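PDB 6MNZ: 3,4-dihydroxy-2-butanone 4-phosphate synthase from Acinetobacter baumannii, which probably catalyses the conversion of D-ribulose 5-phosphate to formate and 3,4-dihydroxy-2-butanone 4-phosphate, a step in riboflavin biosynthesis. Local coordinates for residues 62-67 and 155-160; 57-62 and 142-147; 70-75 and 129-134. One frame throughout, in Å; residues are numbered along the deposited sequence.

In the fold
All three contacts belong to the DHBP synthase part of the chain and gather round the same edge of its six-stranded mixed sheet. Interaction 2 is the buried one: strand 57-60 packs on the start of helix 143-153, where a sulfate sits in the predicted substrate site. Interactions 1 and 3 lie further out and are only partly buried. In interaction 1 a salt bridge joins helix 62-68 to the loop before strand 160-164, whereas in interaction 3 the chain beyond helix 62-68 rests on edge strand 127-131 through apolar groups alone. Strand 57-60 links them, hydrogen-bonding to Leu-130 of interaction 3 and, through Thr-59, to Ser-160 of interaction 1.

Interaction 1 of 3, residues 62-67 and 155-160; sequences RERCKQ and GLEPAS
A salt bridge between Arg-64 and Glu-157 ties the first turn of helix 62-68 to the connection that leads from helix 143-153 into strand 160-164. The two backbones stay well apart, with Arg-64 and Pro-158 the nearest pair at 8.7 Å between their CA atoms, and the two side chains reach across the gap. The main bond runs from Arg-64 NH2 to Glu-157 OE2, 3.1 Å long and fairly straight, with an N-H...O angle of 158°. Arg-64 NE turns to the same oxygen, but at 3.4 Å from Glu-157 OE2 this second bond is weak. One carboxylate oxygen therefore sits at the NE/NH2 edge of the guanidinium, in its plane, instead of two oxygens pairing with two nitrogens. This goes with the twist between the groups: their planes stand 83° apart, and NH2 comes down on OE2 from above the carboxylate plane.

Arg-64 leaves the helix with CG anti to the backbone N (chi1 170°), then bends at chi2 and chi3, which turns its NE/NH2 edge toward the glutamate. Its NH1 is hydrogen-bonded to the carbonyl of Ala-113, so the guanidinium is held from a second direction and its rotation is limited. Gln-67, one turn on, gives NE2 to the carbonyl of Ala-116 nearby. At the start of the helix Ser-61 is the N-cap, its OG bonded to Arg-64 N.

On the other side, Gly-155 with its positive phi is the C-prime residue of the Schellman motif that ends helix 143-153. The chain then passes through Glu-157 on its way to Ser-160, whose backbone is hydrogen-bonded to that of Thr-59. The arrangement is a side-chain bridge from the helix that follows strand 57-60 to the loop that leads into its antiparallel neighbour, strand 160-164, in the mixed sheet of the DHBP synthase domain.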
loop_
_atom_site.group_PDB
_atom_site.type_symbol
_atom_site.label_atom_id
_atom_site.label_comp_id
_atom_site.label_asym_id
_atom_site.label_seq_id
_atom_site.Cartn_x
_atom_site.Cartn_y
_atom_site.Cartn_z
ATOM N N ARG A 62 -5.325 15.831 -11.899
ATOM C CA ARG A 62 -4.369 16.198 -10.860
ATOM C C ARG A 62 -3.592 17.452 -11.237
ATOM O O ARG A 62 -3.386 18.338 -10.399
ATOM C CB ARG A 62 -3.413 15.035 -10.603
ATOM C CG ARG A 62 -4.073 13.843 -9.935
ATOM C CD ARG A 62 -3.078 12.726 -9.659
ATOM N NE ARG A 62 -1.959 13.175 -8.834
ATOM C CZ ARG A 62 -1.136 12.361 -8.180
ATOM N NH1 ARG A 62 -1.374 11.055 -8.144
ATOM N NH2 ARG A 62 -0.132 12.865 -7.472
ATOM N N GLU A 63 -3.210 17.577 -12.509
ATOM C CA GLU A 63 -2.635 18.827 -12.989
ATOM C C GLU A 63 -3.557 19.997 -12.675
ATOM O O GLU A 63 -3.140 20.991 -12.070
ATOM C CB GLU A 63 -2.367 18.742 -14.492
ATOM C CG GLU A 63 -1.406 17.634 -14.897
ATOM C CD GLU A 63 -2.107 16.307 -15.114
ATOM O OE1 GLU A 63 -2.287 15.575 -14.117
ATOM O OE2 GLU A 63 -2.713 16.135 -16.194
ATOM N N ARG A 64 -4.838 19.863 -13.016
ATOM C CA ARG A 64 -5.782 20.946 -12.774
ATOM C C ARG A 64 -5.949 21.216 -11.285
ATOM O O ARG A 64 -6.245 22.350 -10.893
ATOM C CB ARG A 64 -7.127 20.602 -13.416
ATOM C CG ARG A 64 -8.266 21.530 -13.047
ATOM C CD ARG A 64 -8.065 22.933 -13.579
ATOM N NE ARG A 64 -8.102 22.987 -15.036
ATOM C CZ ARG A 64 -7.994 24.107 -15.743
ATOM N NH1 ARG A 64 -7.948 25.281 -15.124
ATOM N NH2 ARG A 64 -7.801 24.050 -17.055
ATOM N N CYS A 65 -5.864 20.175 -10.453
ATOM C CA CYS A 65 -5.963 20.367 -9.009
ATOM C C CYS A 65 -4.740 21.093 -8.462
ATOM O O CYS A 65 -4.875 22.055 -7.696
ATOM C CB CYS A 65 -6.138 19.017 -8.314
ATOM S SG CYS A 65 -7.815 18.332 -8.423
ATOM N N LYS A 66 -3.545 20.707 -8.915
ATOM C CA LYS A 66 -2.328 21.392 -8.488
ATOM C C LYS A 66 -2.326 22.845 -8.946
ATOM O O LYS A 66 -2.061 23.753 -8.150
ATOM C CB LYS A 66 -1.100 20.655 -9.025
ATOM C CG LYS A 66 0.121 20.722 -8.114
ATOM C CD LYS A 66 -0.032 19.820 -6.895
ATOM C CE LYS A 66 1.069 20.076 -5.874
ATOM N NZ LYS A 66 0.839 19.345 -4.596
ATOM N N GLN A 67 -2.719 23.091 -10.197
ATOM C CA GLN A 67 -2.918 24.460 -10.660
ATOM C C GLN A 67 -3.878 25.218 -9.750
ATOM O O GLN A 67 -3.672 26.404 -9.468
ATOM C CB GLN A 67 -3.435 24.450 -12.100
ATOM C CG GLN A 67 -3.881 25.806 -12.623
ATOM C CD GLN A 67 -4.173 25.789 -14.113
ATOM O OE1 GLN A 67 -3.588 25.007 -14.865
ATOM N NE2 GLN A 67 -5.116 26.621 -14.541
ATOM N N GLY A 155 -11.579 16.403 -26.995
ATOM C CA GLY A 155 -10.601 17.454 -27.185
ATOM C C GLY A 155 -10.771 18.640 -26.268
ATOM O O GLY A 155 -10.136 19.674 -26.485
ATOM N N LEU A 156 -11.543 18.489 -25.200
ATOM C CA LEU A 156 -11.793 19.564 -24.255
ATOM C C LEU A 156 -10.937 19.382 -23.006
ATOM O O LEU A 156 -10.123 18.459 -22.911
ATOM C CB LEU A 156 -13.280 19.614 -23.893
ATOM C CG LEU A 156 -14.210 19.937 -25.065
ATOM C CD1 LEU A 156 -15.664 19.720 -24.686
ATOM C CD2 LEU A 156 -13.992 21.366 -25.545
ATOM N N GLU A 157 -10.985 20.386 -22.138
ATOM C CA GLU A 157 -10.366 20.272 -20.827
ATOM C C GLU A 157 -10.795 18.960 -20.172
ATOM O O GLU A 157 -11.993 18.644 -20.163
ATOM C CB GLU A 157 -10.770 21.455 -19.948
ATOM C CG GLU A 157 -9.623 22.074 -19.166
ATOM C CD GLU A 157 -9.194 21.222 -17.987
ATOM O OE1 GLU A 157 -10.054 20.916 -17.137
ATOM O OE2 GLU A 157 -7.970 21.038 -17.805
ATOM N N PRO A 158 -9.863 18.181 -19.598
ATOM C CA PRO A 158 -10.262 16.884 -19.033
ATOM C C PRO A 158 -11.134 17.047 -17.798
ATOM O O PRO A 158 -10.757 16.633 -16.697
ATOM C CB PRO A 158 -8.923 16.211 -18.691
ATOM C CG PRO A 158 -7.891 16.954 -19.465
ATOM C CD PRO A 158 -8.400 18.354 -19.602
ATOM N N ALA A 159 -12.278 17.709 -17.966
ATOM C CA ALA A 159 -13.132 18.098 -16.851
ATOM C C ALA A 159 -14.582 17.837 -17.225
ATOM O O ALA A 159 -15.045 18.291 -18.275
ATOM C CB ALA A 159 -12.936 19.575 -16.492
ATOM N N SER A 160 -15.310 17.178 -16.329
ATOM C CA SER A 160 -16.713 16.866 -16.548
ATOM C C SER A 160 -17.483 17.106 -15.259
ATOM O O SER A 160 -16.922 17.073 -14.161
ATOM C CB SER A 160 -16.909 15.419 -17.006
ATOM O OG SER A 160 -16.769 14.534 -15.909
#

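Interaction 2 of 3, residues 57-62 and 142-147; sequences CLTLSR and GHTEAG. With SO4 (sulfate ion), chain C.
Thr-59 and Thr-144 bring strand 57-60 and the opening turn of helix 143-153 together, their CA atoms 5.5 Å apart and the segment axes crossing at -66° with a closest approach of 7.6 Å. Thr-59 lies against the helix backbone: its CB is 3.6 Å from Thr-144 O, and its methyl CG2 sits 3.7 Å from Thr-144 CA. No hydrogen bond spans the two segments; Thr-59 OG1 pairs instead with Ser-160 OG on the next strand, while lying alongside Gly-147, where there is no side chain to keep it off. The helix start is an anion-binding N terminus, with Gly-142 as N-cap and a sulfate, probably from the crystallisation liquor, where the predicted D-ribulose 5-phosphate site lies. Thr-144 holds sulfate O1 twice, through N at 2.7 Å and through OG1 at 2.8 Å. His-143 does the same for O2: with CG beside its own backbone N (chi1 -56°), the ring swings ND1 to 2.8 Å from sulfate O2, the oxygen that His-143 N also binds. Arg-27 adds a further bond to the ion, and His-143 NE2 is hydrogen-bonded to Glu-30 O.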
loop_
_atom_site.group_PDB
_atom_site.type_symbol
_atom_site.label_atom_id
_atom_site.label_comp_id
_atom_site.label_asym_id
_atom_site.label_seq_id
_atom_site.Cartn_x
_atom_site.Cartn_y
_atom_site.Cartn_z
ATOM N N CYS A 57 -20.955 16.743 -9.034
ATOM C CA CYS A 57 -19.521 16.747 -8.793
ATOM C C CYS A 57 -18.804 17.168 -10.067
ATOM O O CYS A 57 -19.421 17.300 -11.128
ATOM C CB CYS A 57 -19.036 15.370 -8.326
ATOM S SG CYS A 57 -19.679 14.883 -6.706
ATOM N N LEU A 58 -17.553 17.597 -9.897
ATOM C CA LEU A 58 -16.759 18.193 -10.973
ATOM C C LEU A 58 -15.430 17.446 -11.048
ATOM O O LEU A 58 -14.570 17.613 -10.179
ATOM C CB LEU A 58 -16.538 19.685 -10.741
ATOM C CG LEU A 58 -15.464 20.300 -11.641
ATOM C CD1 LEU A 58 -15.796 20.072 -13.102
ATOM C CD2 LEU A 58 -15.255 21.777 -11.344
ATOM N N THR A 59 -15.316 16.526 -11.999
ATOM C CA THR A 59 -14.097 15.742 -12.134
ATOM C C THR A 59 -12.970 16.610 -12.685
ATOM O O THR A 59 -13.186 17.414 -13.596
ATOM C CB THR A 59 -14.353 14.546 -13.049
ATOM O OG1 THR A 59 -14.644 15.009 -14.374
ATOM C CG2 THR A 59 -15.531 13.729 -12.530
ATOM N N LEU A 60 -11.829 16.595 -11.993
ATOM C CA LEU A 60 -10.643 17.335 -12.399
ATOM C C LEU A 60 -9.466 16.378 -12.541
ATOM O O LEU A 60 -9.296 15.458 -11.733
ATOM C CB LEU A 60 -10.258 18.432 -11.390
ATOM C CG LEU A 60 -11.033 19.748 -11.407
ATOM C CD1 LEU A 60 -12.451 19.464 -11.066
ATOM C CD2 LEU A 60 -10.471 20.777 -10.416
ATOM N N SER A 61 -8.507 16.805 -13.354
ATOM C CA SER A 61 -7.200 16.175 -13.383
ATOM C C SER A 61 -6.349 16.633 -12.203
ATOM O O SER A 61 -6.550 17.709 -11.632
ATOM C CB SER A 61 -6.486 16.493 -14.696
ATOM O OG SER A 61 -6.108 17.858 -14.746
ATOM N N ARG A 62 -5.325 15.831 -11.899
ATOM C CA ARG A 62 -4.369 16.198 -10.860
ATOM C C ARG A 62 -3.592 17.452 -11.237
ATOM O O ARG A 62 -3.386 18.338 -10.399
ATOM C CB ARG A 62 -3.413 15.035 -10.603
ATOM C CG ARG A 62 -4.073 13.843 -9.935
ATOM C CD ARG A 62 -3.078 12.726 -9.659
ATOM N NE ARG A 62 -1.959 13.175 -8.834
ATOM C CZ ARG A 62 -1.136 12.361 -8.180
ATOM N NH1 ARG A 62 -1.374 11.055 -8.144
ATOM N NH2 ARG A 62 -0.132 12.865 -7.472
ATOM N N GLY A 142 -13.593 4.272 -12.311
ATOM C CA GLY A 142 -14.652 5.036 -11.694
ATOM C C GLY A 142 -15.244 6.077 -12.627
ATOM O O GLY A 142 -14.605 6.517 -13.580
ATOM N N HIS A 143 -16.417 6.587 -12.240
ATOM C CA HIS A 143 -17.021 7.689 -12.980
ATOM C C HIS A 143 -16.119 8.915 -12.988
ATOM O O HIS A 143 -16.210 9.746 -13.898
ATOM C CB HIS A 143 -18.381 8.050 -12.376
ATOM C CG HIS A 143 -19.337 6.901 -12.306
ATOM N ND1 HIS A 143 -19.419 6.073 -11.206
ATOM C CD2 HIS A 143 -20.347 6.532 -13.129
ATOM C CE1 HIS A 143 -20.387 5.194 -11.393
ATOM N NE2 HIS A 143 -21.007 5.491 -12.521
ATOM N N THR A 144 -15.332 9.106 -11.927
ATOM C CA THR A 144 -14.425 10.246 -11.861
ATOM C C THR A 144 -13.439 10.225 -13.022
ATOM O O THR A 144 -13.330 11.192 -13.785
ATOM C CB THR A 144 -13.684 10.238 -10.523
ATOM O OG1 THR A 144 -14.634 10.320 -9.453
ATOM C CG2 THR A 144 -12.705 11.408 -10.431
ATOM N N GLU A 145 -12.658 9.149 -13.127
ATOM C CA GLU A 145 -11.739 9.005 -14.249
ATOM C C GLU A 145 -12.483 8.983 -15.575
ATOM O O GLU A 145 -12.013 9.567 -16.559
ATOM C CB GLU A 145 -10.911 7.730 -14.081
ATOM C CG GLU A 145 -9.882 7.797 -12.962
ATOM C CD GLU A 145 -10.507 7.712 -11.583
ATOM O OE1 GLU A 145 -11.426 6.887 -11.395
ATOM O OE2 GLU A 145 -9.992 8.372 -10.657
ATOM N N ALA A 146 -13.708 8.453 -15.583
ATOM C CA ALA A 146 -14.441 8.308 -16.835
ATOM C C ALA A 146 -14.927 9.657 -17.344
ATOM O O ALA A 146 -14.836 9.944 -18.544
ATOM C CB ALA A 146 -15.615 7.350 -16.646
ATOM N N GLY A 147 -15.390 10.521 -16.441
ATOM C CA GLY A 147 -15.791 11.855 -16.849
ATOM C C GLY A 147 -14.650 12.647 -17.457
ATOM O O GLY A 147 -14.811 13.281 -18.503
HETATM S S SO4 C . -16.466 7.173 -8.781
HETATM O O1 SO4 C . -15.381 7.654 -9.630
HETATM O O2 SO4 C . -17.240 6.171 -9.506
HETATM O O3 SO4 C . -17.329 8.295 -8.428
HETATM O O4 SO4 C . -15.935 6.569 -7.563
#

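Interaction 3 of 3, residues 70-75 and 129-134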
loop_
_atom_site.group_PDB
_atom_site.type_symbol
_atom_site.label_atom_id
_atom_site.label_comp_id
_atom_site.label_asym_id
_atom_site.label_seq_id
_atom_site.Cartn_x
_atom_site.Cartn_y
_atom_site.Cartn_z
ATOM N N LEU A 70 -5.399 22.646 -4.826
ATOM C CA LEU A 70 -6.660 22.100 -4.325
ATOM C C LEU A 70 -6.473 20.629 -3.976
ATOM O O LEU A 70 -6.477 19.771 -4.876
ATOM C CB LEU A 70 -7.765 22.270 -5.360
ATOM C CG LEU A 70 -9.162 21.802 -4.956
ATOM C CD1 LEU A 70 -9.645 22.556 -3.726
ATOM C CD2 LEU A 70 -10.127 21.979 -6.117
ATOM N N PRO A 71 -6.346 20.286 -2.683
ATOM C CA PRO A 71 -5.976 18.908 -2.329
ATOM C C PRO A 71 -7.170 18.018 -2.020
ATOM O O PRO A 71 -8.272 18.513 -1.762
ATOM C CB PRO A 71 -5.088 19.099 -1.095
ATOM C CG PRO A 71 -5.649 20.325 -0.432
ATOM C CD PRO A 71 -6.259 21.191 -1.520
ATOM N N LEU A 72 -6.887 16.739 -1.786
ATOM C CA LEU A 72 -7.882 15.839 -1.220
ATOM C C LEU A 72 -8.227 16.254 0.203
ATOM O O LEU A 72 -7.343 16.564 1.008
ATOM C CB LEU A 72 -7.368 14.401 -1.229
ATOM C CG LEU A 72 -6.712 13.900 -2.516
ATOM C CD1 LEU A 72 -6.046 12.553 -2.277
ATOM C CD2 LEU A 72 -7.726 13.807 -3.652
ATOM N N MET A 73 -9.521 16.214 0.527
ATOM C CA MET A 73 -9.971 16.682 1.833
ATOM C C MET A 73 -9.721 15.657 2.935
ATOM O O MET A 73 -9.528 16.044 4.091
ATOM C CB MET A 73 -11.454 17.055 1.788
ATOM C CG MET A 73 -12.391 15.951 1.333
ATOM S SD MET A 73 -14.120 16.377 1.646
ATOM C CE MET A 73 -14.190 16.193 3.422
ATOM N N VAL A 74 -9.714 14.362 2.612
ATOM C CA VAL A 74 -9.219 13.331 3.519
ATOM C C VAL A 74 -8.177 12.491 2.795
ATOM O O VAL A 74 -8.359 12.132 1.626
ATOM C CB VAL A 74 -10.363 12.434 4.041
ATOM C CG1 VAL A 74 -9.838 11.453 5.082
ATOM C CG2 VAL A 74 -11.492 13.282 4.612
ATOM N N ASP A 75 -7.084 12.171 3.495
ATOM C CA ASP A 75 -5.966 11.440 2.903
ATOM C C ASP A 75 -5.944 9.966 3.298
ATOM O O ASP A 75 -6.130 9.092 2.445
ATOM C CB ASP A 75 -4.644 12.108 3.301
ATOM C CG ASP A 75 -3.501 11.730 2.384
ATOM O OD1 ASP A 75 -3.027 10.577 2.469
ATOM O OD2 ASP A 75 -3.179 12.533 1.485
ATOM N N PRO A 129 -15.410 18.876 -6.234
ATOM C CA PRO A 129 -14.505 18.359 -7.264
ATOM C C PRO A 129 -13.943 17.005 -6.871
ATOM O O PRO A 129 -13.843 16.664 -5.690
ATOM C CB PRO A 129 -13.399 19.420 -7.344
ATOM C CG PRO A 129 -13.961 20.640 -6.667
ATOM C CD PRO A 129 -14.896 20.115 -5.621
ATOM N N LEU A 130 -13.612 16.214 -7.889
ATOM C CA LEU A 130 -13.059 14.881 -7.703
ATOM C C LEU A 130 -11.785 14.755 -8.522
ATOM O O LEU A 130 -11.745 15.173 -9.684
ATOM C CB LEU A 130 -14.065 13.804 -8.116
ATOM C CG LEU A 130 -15.465 13.959 -7.520
ATOM C CD1 LEU A 130 -16.416 12.925 -8.096
ATOM C CD2 LEU A 130 -15.406 13.841 -6.011
ATOM N N MET A 131 -10.725 14.266 -7.885
ATOM C CA MET A 131 -9.409 14.164 -8.507
ATOM C C MET A 131 -9.264 12.773 -9.113
ATOM O O MET A 131 -9.161 11.778 -8.387
ATOM C CB MET A 131 -8.316 14.433 -7.476
ATOM C CG MET A 131 -6.951 14.743 -8.059
ATOM S SD MET A 131 -5.690 14.967 -6.783
ATOM C CE MET A 131 -5.225 13.264 -6.468
ATOM N N ALA A 132 -9.250 12.703 -10.440
ATOM C CA ALA A 132 -8.963 11.454 -11.127
ATOM C C ALA A 132 -7.498 11.065 -10.944
ATOM O O ALA A 132 -6.641 11.892 -10.621
ATOM C CB ALA A 132 -9.299 11.574 -12.613
ATOM N N GLN A 133 -7.236 9.768 -11.065
ATOM C CA GLN A 133 -5.874 9.264 -11.040
ATOM C C GLN A 133 -5.187 9.507 -12.380
ATOM O O GLN A 133 -5.844 9.833 -13.373
ATOM C CB GLN A 133 -5.869 7.775 -10.713
ATOM C CG GLN A 133 -6.351 7.445 -9.315
ATOM C CD GLN A 133 -5.497 8.082 -8.238
ATOM O OE1 GLN A 133 -4.361 7.668 -8.007
ATOM N NE2 GLN A 133 -6.076 9.028 -7.508
ATOM N N PRO A 134 -3.850 9.565 -12.381
ATOM C CA PRO A 134 -3.147 10.098 -13.562
ATOM C C PRO A 134 -3.553 9.433 -14.867
ATOM O O PRO A 134 -3.921 10.124 -15.827
ATOM C CB PRO A 134 -1.671 9.843 -13.225
ATOM C CG PRO A 134 -1.615 9.844 -11.739
ATOM C CD PRO A 134 -2.929 9.278 -11.265
#
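The ring in this contact is the pyrrolidine of Pro-129, and Leu-70 meets it at one corner: Leu-70 CD2 stands 4.1 Å from Pro-129 CG, with the two side chains crossing at about a right angle. No aromatic ring, amide or carboxylate takes part in the contact between 70-75 and 129-134, and no hydrogen bond crosses it.

Two residues further along each segment comes the second touching pair. Leu-72 CD2 approaches Met-131 CE to 3.8 Å and is also 3.9 Å from Met-131 SD, so a single methyl is held in the bend of the thioether. Met-131 reaches out with CG anti to its backbone N (chi1 -163°) and runs extended to SD; only the last torsion turns, bringing CE round to the leucine. Pro-129 and Met-131, two apart on an extended strand, both point toward the loop, and Leu-130 between them points away.

Leu-87 packs against both Leu-70 and Leu-72. Strand 127-131 is the outermost of the sheet within the chain, bonded through Leu-130 to strand 57-60, and its other face, with Leu-130, lies on Thr-144 of helix 143-153. Met-131 also touches Arg-62 and Cys-65 of helix 62-68, and Leu-72 packs on Gln-76 of the second subunit, which places the loop between that helix, the edge strand and the neighbouring chain.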